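Long-range contacts in RabGAP/TBC protein (Chlamydomonas reinhardtii, PDB 4P17), which is of unproven function but, as a flagellar TBC-domain protein of the RabGAP family, probably binds Rab GTPases, whether or not it speeds their GTP hydrolysis: residues A[139-144]-A[175-180]; A[93-98]-A[135-140]; A[151-156]-A[233-238]. All blocks are in the same frame, centred on the assembly; numbering follows the deposited sequence.

Interaction 1: A[139-144]-A[175-180]; sequences QAYSVH and LLAALV
Tyr141 and Ala177, with CA atoms 7.5 Å apart, mark the nearest backbone approach of two helical segments, 139-144 and 175-180, whose axes pass 11.1 Å apart at 44° while running broadly the same way. That spacing is bridged largely by one side chain, the ring of Tyr141. With CG anti to the backbone N (chi1 -166°), the ring leaves its own helix and reaches across to the other. Leu176 covers one face: its CG sits 4.2 Å from the ring centroid and only 11° off the normal, a CH-pi contact, and its CD2 presses closer to the root of the ring, 3.6 Å from Tyr141 CG. Farther out, Tyr141 CE1 meets the backbone of the opposite helix directly, 3.4 Å from Ala177 CA, a closeness that the small alanine side chain probably allows. The phenol end arrives at Val180 from the opposite direction, Tyr141 OH lying 3.4 Å from Val180 CB. Its hydroxyl is served by Glu181 OE2 and Asn145 ND2, and the same carboxylate oxygen also bonds to His144 NE2, so tyrosine and histidine converge on one acidic group. His144 brings its ring up edge-on to Tyr141 CZ, and its NE2 brushes Ala177 CB at 4.2 Å; ND1 is held by Tyr94 OH. A phenylalanine here keeps the ring against Leu176 but lacks the hydroxyl, and would probably cost Asn145 ND2 its bond to the phenol oxygen and leave Glu181 OE2 with His144 NE2 but without the tyrosine. Met154 and Val158 of helix 153-164 pack against Tyr141 and Leu176 respectively, helix 94-102 lies against Ala140 and His144, and Leu175 and Leu179 carry helix 169-183 on to helix 243-256.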
# COMPACT_ATOMS: atom_id res chain seq x y z
N GLN A 139 16.21 -4.35 -8.61
CA GLN A 139 17.49 -4.02 -9.23
C GLN A 139 17.22 -3.32 -10.59
O GLN A 139 17.88 -2.33 -10.93
CB GLN A 139 18.35 -5.30 -9.38
CG GLN A 139 18.03 -6.12 -10.62
CD GLN A 139 18.69 -7.50 -10.61
OE1 GLN A 139 19.00 -8.06 -9.55
NE2 GLN A 139 18.90 -8.05 -11.80
N ALA A 140 16.22 -3.80 -11.31
CA ALA A 140 15.79 -3.20 -12.57
C ALA A 140 15.37 -1.76 -12.34
O ALA A 140 15.78 -0.85 -13.08
CB ALA A 140 14.63 -3.99 -13.18
N TYR A 141 14.55 -1.53 -11.32
CA TYR A 141 14.06 -0.18 -11.12
C TYR A 141 15.21 0.76 -10.73
O TYR A 141 15.24 1.92 -11.16
CB TYR A 141 12.95 -0.14 -10.05
CG TYR A 141 12.27 1.19 -10.14
CD1 TYR A 141 11.39 1.46 -11.17
CD2 TYR A 141 12.59 2.21 -9.25
CE1 TYR A 141 10.81 2.72 -11.28
CE2 TYR A 141 12.02 3.47 -9.37
CZ TYR A 141 11.14 3.70 -10.38
OH TYR A 141 10.59 4.95 -10.52
N SER A 142 16.18 0.23 -9.99
CA SER A 142 17.29 1.04 -9.44
C SER A 142 18.22 1.61 -10.51
O SER A 142 18.85 2.66 -10.30
CB SER A 142 18.10 0.19 -8.45
OG SER A 142 18.97 -0.68 -9.13
N VAL A 143 18.31 0.91 -11.64
CA VAL A 143 19.05 1.41 -12.80
C VAL A 143 18.15 2.21 -13.74
O VAL A 143 18.63 3.12 -14.42
CB VAL A 143 19.74 0.26 -13.57
CG1 VAL A 143 20.77 -0.42 -12.65
CG2 VAL A 143 18.73 -0.76 -14.09
N HIS A 144 16.87 1.89 -13.78
CA HIS A 144 15.92 2.65 -14.60
C HIS A 144 15.79 4.10 -14.13
O HIS A 144 15.69 5.01 -14.93
CB HIS A 144 14.58 1.94 -14.56
CG HIS A 144 13.43 2.81 -14.84
ND1 HIS A 144 13.08 3.22 -16.11
CD2 HIS A 144 12.49 3.31 -14.01
CE1 HIS A 144 11.99 3.96 -16.04
NE2 HIS A 144 11.60 4.02 -14.78
N LEU A 175 4.24 -0.71 -12.32
CA LEU A 175 3.41 -0.11 -11.26
C LEU A 175 4.28 0.67 -10.27
O LEU A 175 3.90 1.75 -9.82
CB LEU A 175 2.58 -1.18 -10.54
CG LEU A 175 1.54 -0.71 -9.51
CD1 LEU A 175 0.35 0.05 -10.14
CD2 LEU A 175 1.00 -1.91 -8.75
N LEU A 176 5.44 0.12 -9.93
CA LEU A 176 6.41 0.81 -9.09
C LEU A 176 6.83 2.13 -9.78
O LEU A 176 6.90 3.19 -9.16
CB LEU A 176 7.61 -0.09 -8.83
CG LEU A 176 8.71 0.52 -7.95
CD1 LEU A 176 8.21 0.80 -6.52
CD2 LEU A 176 9.92 -0.39 -7.93
N ALA A 177 7.12 2.08 -11.09
CA ALA A 177 7.48 3.30 -11.82
C ALA A 177 6.36 4.34 -11.74
O ALA A 177 6.60 5.51 -11.42
CB ALA A 177 7.78 2.98 -13.29
N ALA A 178 5.14 3.91 -12.03
CA ALA A 178 4.00 4.83 -11.93
C ALA A 178 3.90 5.45 -10.54
O ALA A 178 3.69 6.64 -10.39
CB ALA A 178 2.72 4.12 -12.30
N LEU A 179 4.12 4.65 -9.51
CA LEU A 179 4.00 5.10 -8.13
C LEU A 179 5.03 6.15 -7.74
O LEU A 179 4.70 7.22 -7.22
CB LEU A 179 4.10 3.88 -7.22
CG LEU A 179 4.24 4.14 -5.73
CD1 LEU A 179 2.86 4.52 -5.16
CD2 LEU A 179 4.79 2.93 -5.04
N VAL A 180 6.28 5.83 -7.99
CA VAL A 180 7.41 6.68 -7.68
C VAL A 180 7.42 7.91 -8.57
O VAL A 180 7.68 9.00 -8.08
CB VAL A 180 8.73 5.94 -7.88
CG1 VAL A 180 9.91 6.83 -7.60
CG2 VAL A 180 8.79 4.72 -6.99

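Interaction 2: A[93-98]-A[135-140]; sequences NYYSIM and CRVLQA
Tyr95 is the long bump of this contact and Ala140 the short one, each received by the other helix where segments 94-98 and 135-140 cross almost exactly at a right angle (89°), their axes 9.6 Å apart. The backbones come nearest at one corner, where the CA atoms of Met98 and Ala140 are 4.7 Å apart. There the methyl of Ala140 drops between two side chains of the facing helix: Ala140 CB lies 3.7 Å from Tyr95 CE1 on one flank and 4.0 Å from Met98 CB on the other. Only the root of Met98 takes part, since its chain bends at chi2 and chi3 and carries the sulfur off toward the CA of His144. The small alanine lets the backbones themselves touch, with Met98 O receiving the CA-H of Ala140 at 3.5 Å.

Tyr95 works farther along. A chi1 of 171°, which puts CG trans to the main-chain nitrogen, aims the ring at helix 135-140, where its outer end fits against Arg136 and Val137 and crosses the Val137 side chain at about a right angle. Val137 CA faces the ring edge, close to its plane, and Tyr95 OH rests 3.6 Å from Val137 CG2 and 4.0 Å from Arg136 CB. Beyond the two segments, Phe173 meets the Tyr95 ring at an inclination of about 50°, while Glu169 and Glu170 of helix 169-183 also touch this tyrosine.

No hydrogen bond joins the two segments. Arg136 spends its guanidinium on a salt bridge to Glu169, and Gln139 NE2 goes to Val99 O, just past the end of segment 93-98. What holds the crossing is therefore apolar fit with a single weak CA-H...O contact, so its specificity probably rests on shape rather than on matched polar groups.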
# COMPACT_ATOMS: atom_id res chain seq x y z
N ASN A 93 11.08 -4.85 -24.96
CA ASN A 93 12.17 -5.56 -24.30
C ASN A 93 12.80 -4.71 -23.20
O ASN A 93 13.84 -5.06 -22.67
CB ASN A 93 13.25 -5.97 -25.31
CG ASN A 93 13.93 -4.79 -25.94
OD1 ASN A 93 13.43 -3.66 -25.87
ND2 ASN A 93 15.09 -5.03 -26.56
N TYR A 94 12.16 -3.59 -22.87
CA TYR A 94 12.76 -2.60 -21.98
C TYR A 94 13.00 -3.15 -20.58
O TYR A 94 14.09 -3.01 -20.04
CB TYR A 94 11.90 -1.33 -21.91
CG TYR A 94 12.51 -0.22 -21.09
CD1 TYR A 94 13.44 0.66 -21.63
CD2 TYR A 94 12.15 -0.05 -19.75
CE1 TYR A 94 14.00 1.68 -20.87
CE2 TYR A 94 12.69 0.95 -18.98
CZ TYR A 94 13.61 1.82 -19.55
OH TYR A 94 14.11 2.81 -18.78
N TYR A 95 11.99 -3.78 -19.99
CA TYR A 95 12.16 -4.31 -18.65
C TYR A 95 13.33 -5.30 -18.62
O TYR A 95 14.21 -5.22 -17.77
CB TYR A 95 10.85 -4.96 -18.13
CG TYR A 95 11.06 -5.70 -16.84
CD1 TYR A 95 11.41 -5.03 -15.67
CD2 TYR A 95 10.95 -7.10 -16.79
CE1 TYR A 95 11.64 -5.73 -14.48
CE2 TYR A 95 11.18 -7.80 -15.61
CZ TYR A 95 11.51 -7.11 -14.46
OH TYR A 95 11.73 -7.79 -13.30
N SER A 96 13.37 -6.21 -19.59
CA SER A 96 14.43 -7.23 -19.62
C SER A 96 15.82 -6.59 -19.74
O SER A 96 16.79 -7.10 -19.17
CB SER A 96 14.19 -8.21 -20.77
OG SER A 96 14.48 -7.61 -22.01
N ILE A 97 15.91 -5.46 -20.46
CA ILE A 97 17.17 -4.72 -20.57
C ILE A 97 17.53 -4.14 -19.21
O ILE A 97 18.68 -4.20 -18.79
CB ILE A 97 17.10 -3.58 -21.61
CG1 ILE A 97 17.06 -4.17 -23.03
CG2 ILE A 97 18.32 -2.67 -21.51
CD1 ILE A 97 16.63 -3.19 -24.09
N MET A 98 16.55 -3.56 -18.52
CA MET A 98 16.75 -3.08 -17.16
C MET A 98 17.11 -4.19 -16.12
O MET A 98 17.93 -3.98 -15.24
CB MET A 98 15.49 -2.32 -16.72
CG MET A 98 15.21 -1.07 -17.55
SD MET A 98 16.53 0.15 -17.44
CE MET A 98 17.24 -0.01 -19.08
N CYS A 135 14.07 -9.31 -6.20
CA CYS A 135 15.36 -8.67 -6.42
C CYS A 135 15.46 -8.16 -7.86
O CYS A 135 15.94 -7.06 -8.10
CB CYS A 135 16.51 -9.63 -6.10
SG CYS A 135 16.78 -9.87 -4.33
N ARG A 136 14.99 -8.96 -8.81
CA ARG A 136 15.03 -8.55 -10.21
C ARG A 136 14.27 -7.25 -10.43
O ARG A 136 14.79 -6.31 -11.02
CB ARG A 136 14.45 -9.65 -11.10
CG ARG A 136 15.46 -10.72 -11.45
CD ARG A 136 14.98 -11.63 -12.60
NE ARG A 136 13.73 -12.30 -12.27
CZ ARG A 136 13.66 -13.49 -11.67
NH1 ARG A 136 14.76 -14.14 -11.31
NH2 ARG A 136 12.48 -14.02 -11.41
N VAL A 137 13.08 -7.15 -9.87
CA VAL A 137 12.29 -5.93 -10.07
C VAL A 137 13.00 -4.72 -9.48
O VAL A 137 13.06 -3.65 -10.10
CB VAL A 137 10.91 -6.08 -9.44
CG1 VAL A 137 10.14 -4.74 -9.45
CG2 VAL A 137 10.15 -7.15 -10.17
N LEU A 138 13.54 -4.89 -8.28
CA LEU A 138 14.11 -3.75 -7.58
C LEU A 138 15.42 -3.37 -8.22
O LEU A 138 15.69 -2.20 -8.40
CB LEU A 138 14.32 -4.04 -6.11
CG LEU A 138 13.03 -4.10 -5.29
CD1 LEU A 138 13.22 -4.88 -3.99
CD2 LEU A 138 12.57 -2.71 -4.96
N GLN A 139 16.21 -4.35 -8.61
CA GLN A 139 17.49 -4.02 -9.23
C GLN A 139 17.22 -3.32 -10.59
O GLN A 139 17.88 -2.33 -10.93
CB GLN A 139 18.35 -5.30 -9.38
CG GLN A 139 18.03 -6.12 -10.62
CD GLN A 139 18.69 -7.50 -10.61
OE1 GLN A 139 19.00 -8.06 -9.55
NE2 GLN A 139 18.90 -8.05 -11.80
N ALA A 140 16.22 -3.80 -11.31
CA ALA A 140 15.79 -3.20 -12.57
C ALA A 140 15.37 -1.76 -12.34
O ALA A 140 15.78 -0.85 -13.08
CB ALA A 140 14.63 -3.99 -13.18

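Interaction 3: A[151-156]-A[233-238]; sequences VRAMNT and YLCLFS
The Schellman motif that ends helix 226-234 is the surface on which Ala153 and Thr156, of helix 153-164, are docked. Its C-prime residue, Leu236, has positive phi; Phe237 N returns to Trp232 O and Leu236 N to Tyr233 O, and a type I' turn runs from Cys235 to Ser238. Ala153 sets its methyl against the last helical turn, with Ala153 CB 3.4 Å from Leu234 O and 4.0 Å from Cys235 SG. Tyr189 OH bonds to that same Leu234 carbonyl.

One turn on, a chain of two hydrogen bonds joins helix to turn. Thr156 OG1 donates to Ser238 OG at 2.8 Å, and Ser238 OG in turn donates to Cys235 O at 2.6 Å, in the carbonyl plane and on a lone pair. Ser238 N reaches this oxygen as well, so two donors from one residue grip it and fix the hydroxyl that Thr156 meets. The preceding Tyr150, Val151 and Arg152 occupy what appears to be the place of the YxQ motif, with arginine where canonical RabGAPs carry the glutamine finger of the all-helical TBC domain.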
# COMPACT_ATOMS: atom_id res chain seq x y z
N VAL A 151 15.54 2.22 -2.05
CA VAL A 151 15.48 2.41 -0.60
C VAL A 151 14.63 1.30 0.02
O VAL A 151 13.79 0.73 -0.63
CB VAL A 151 14.89 3.80 -0.19
CG1 VAL A 151 15.81 4.92 -0.66
CG2 VAL A 151 13.45 3.98 -0.70
N ARG A 152 14.87 1.00 1.29
CA ARG A 152 14.35 -0.19 1.94
C ARG A 152 12.82 -0.30 1.84
O ARG A 152 12.27 -1.36 1.56
CB ARG A 152 14.80 -0.14 3.41
CG ARG A 152 14.26 -1.19 4.31
CD ARG A 152 14.98 -1.01 5.65
NE ARG A 152 14.34 -1.69 6.77
CZ ARG A 152 14.49 -1.35 8.04
NH1 ARG A 152 15.26 -0.31 8.37
NH2 ARG A 152 13.87 -2.03 9.00
N ALA A 153 12.15 0.85 1.99
CA ALA A 153 10.70 0.94 1.86
C ALA A 153 10.19 0.20 0.62
O ALA A 153 9.15 -0.42 0.65
CB ALA A 153 10.28 2.44 1.79
N MET A 154 10.94 0.29 -0.46
CA MET A 154 10.49 -0.28 -1.73
C MET A 154 10.49 -1.81 -1.69
O MET A 154 9.83 -2.45 -2.49
CB MET A 154 11.35 0.25 -2.87
CG MET A 154 11.20 1.77 -3.13
SD MET A 154 12.65 2.49 -3.97
CE MET A 154 12.45 1.79 -5.62
N ASN A 155 11.22 -2.42 -0.76
CA ASN A 155 11.28 -3.88 -0.73
C ASN A 155 9.92 -4.48 -0.45
O ASN A 155 9.40 -5.26 -1.25
CB ASN A 155 12.30 -4.36 0.32
CG ASN A 155 12.69 -5.81 0.12
OD1 ASN A 155 11.90 -6.72 0.37
ND2 ASN A 155 13.92 -6.03 -0.28
N THR A 156 9.26 -4.07 0.63
CA THR A 156 7.99 -4.68 0.98
C THR A 156 6.87 -4.20 0.03
O THR A 156 5.94 -4.94 -0.26
CB THR A 156 7.60 -4.43 2.48
OG1 THR A 156 7.56 -3.03 2.76
CG2 THR A 156 8.62 -5.12 3.42
N TYR A 233 3.67 5.76 5.68
CA TYR A 233 3.73 6.51 4.46
C TYR A 233 4.76 5.95 3.50
O TYR A 233 4.46 5.68 2.32
CB TYR A 233 4.07 7.93 4.79
CG TYR A 233 2.97 8.75 5.38
CD1 TYR A 233 1.65 8.33 5.38
CD2 TYR A 233 3.26 9.99 5.91
CE1 TYR A 233 0.66 9.16 5.88
CE2 TYR A 233 2.30 10.79 6.41
CZ TYR A 233 1.01 10.39 6.41
OH TYR A 233 0.08 11.29 6.91
N LEU A 234 5.98 5.78 3.99
CA LEU A 234 7.06 5.33 3.09
C LEU A 234 6.77 3.94 2.52
O LEU A 234 7.08 3.65 1.36
CB LEU A 234 8.41 5.31 3.81
CG LEU A 234 9.01 6.64 4.24
CD1 LEU A 234 10.29 6.40 5.03
CD2 LEU A 234 9.26 7.54 3.02
N CYS A 235 6.22 3.07 3.34
CA CYS A 235 5.97 1.68 2.91
C CYS A 235 4.57 1.48 2.41
O CYS A 235 4.18 0.38 2.12
CB CYS A 235 6.25 0.72 4.06
SG CYS A 235 7.96 0.84 4.63
N LEU A 236 3.81 2.56 2.31
CA LEU A 236 2.43 2.51 1.87
C LEU A 236 1.63 1.46 2.62
O LEU A 236 0.93 0.67 2.00
CB LEU A 236 2.34 2.22 0.37
CG LEU A 236 3.24 3.07 -0.48
CD1 LEU A 236 3.19 2.52 -1.91
CD2 LEU A 236 2.76 4.51 -0.39
N PHE A 237 1.78 1.48 3.94
CA PHE A 237 1.15 0.55 4.90
C PHE A 237 1.58 -0.90 4.79
O PHE A 237 1.06 -1.73 5.53
CB PHE A 237 -0.39 0.65 4.80
CG PHE A 237 -0.93 2.03 5.09
CD1 PHE A 237 -0.90 2.55 6.38
CD2 PHE A 237 -1.43 2.82 4.06
CE1 PHE A 237 -1.37 3.83 6.63
CE2 PHE A 237 -1.88 4.10 4.31
CZ PHE A 237 -1.86 4.60 5.59
N SER A 238 2.55 -1.24 3.93
CA SER A 238 2.77 -2.62 3.61
C SER A 238 3.40 -3.39 4.77
O SER A 238 3.25 -4.61 4.83
CB SER A 238 3.64 -2.78 2.34
OG SER A 238 4.91 -2.13 2.42

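Overall arrangement
From the N terminus, 93-98 is the first segment, and interaction 2 closes a loop of 36 residues when 135-140 returns to it. The same helix, 128-144, then opens interaction 1, which shares Gln139 and Ala140 and closes 30 residues later at 175-180. Inside that second loop, 151-156 starts interaction 3, whose partner, 233-238, comes only after a further 76 residues; interactions 1 and 3 therefore cross, interactions 2 and 3 follow in series, and none nests. Interactions 1 and 2 touch through His144 and Tyr94, and Leu179 meets Leu236 between 1 and 3. Together they tie helices 94-102, 128-144 and 169-183 to helix 153-164 and the end of helix 226-234.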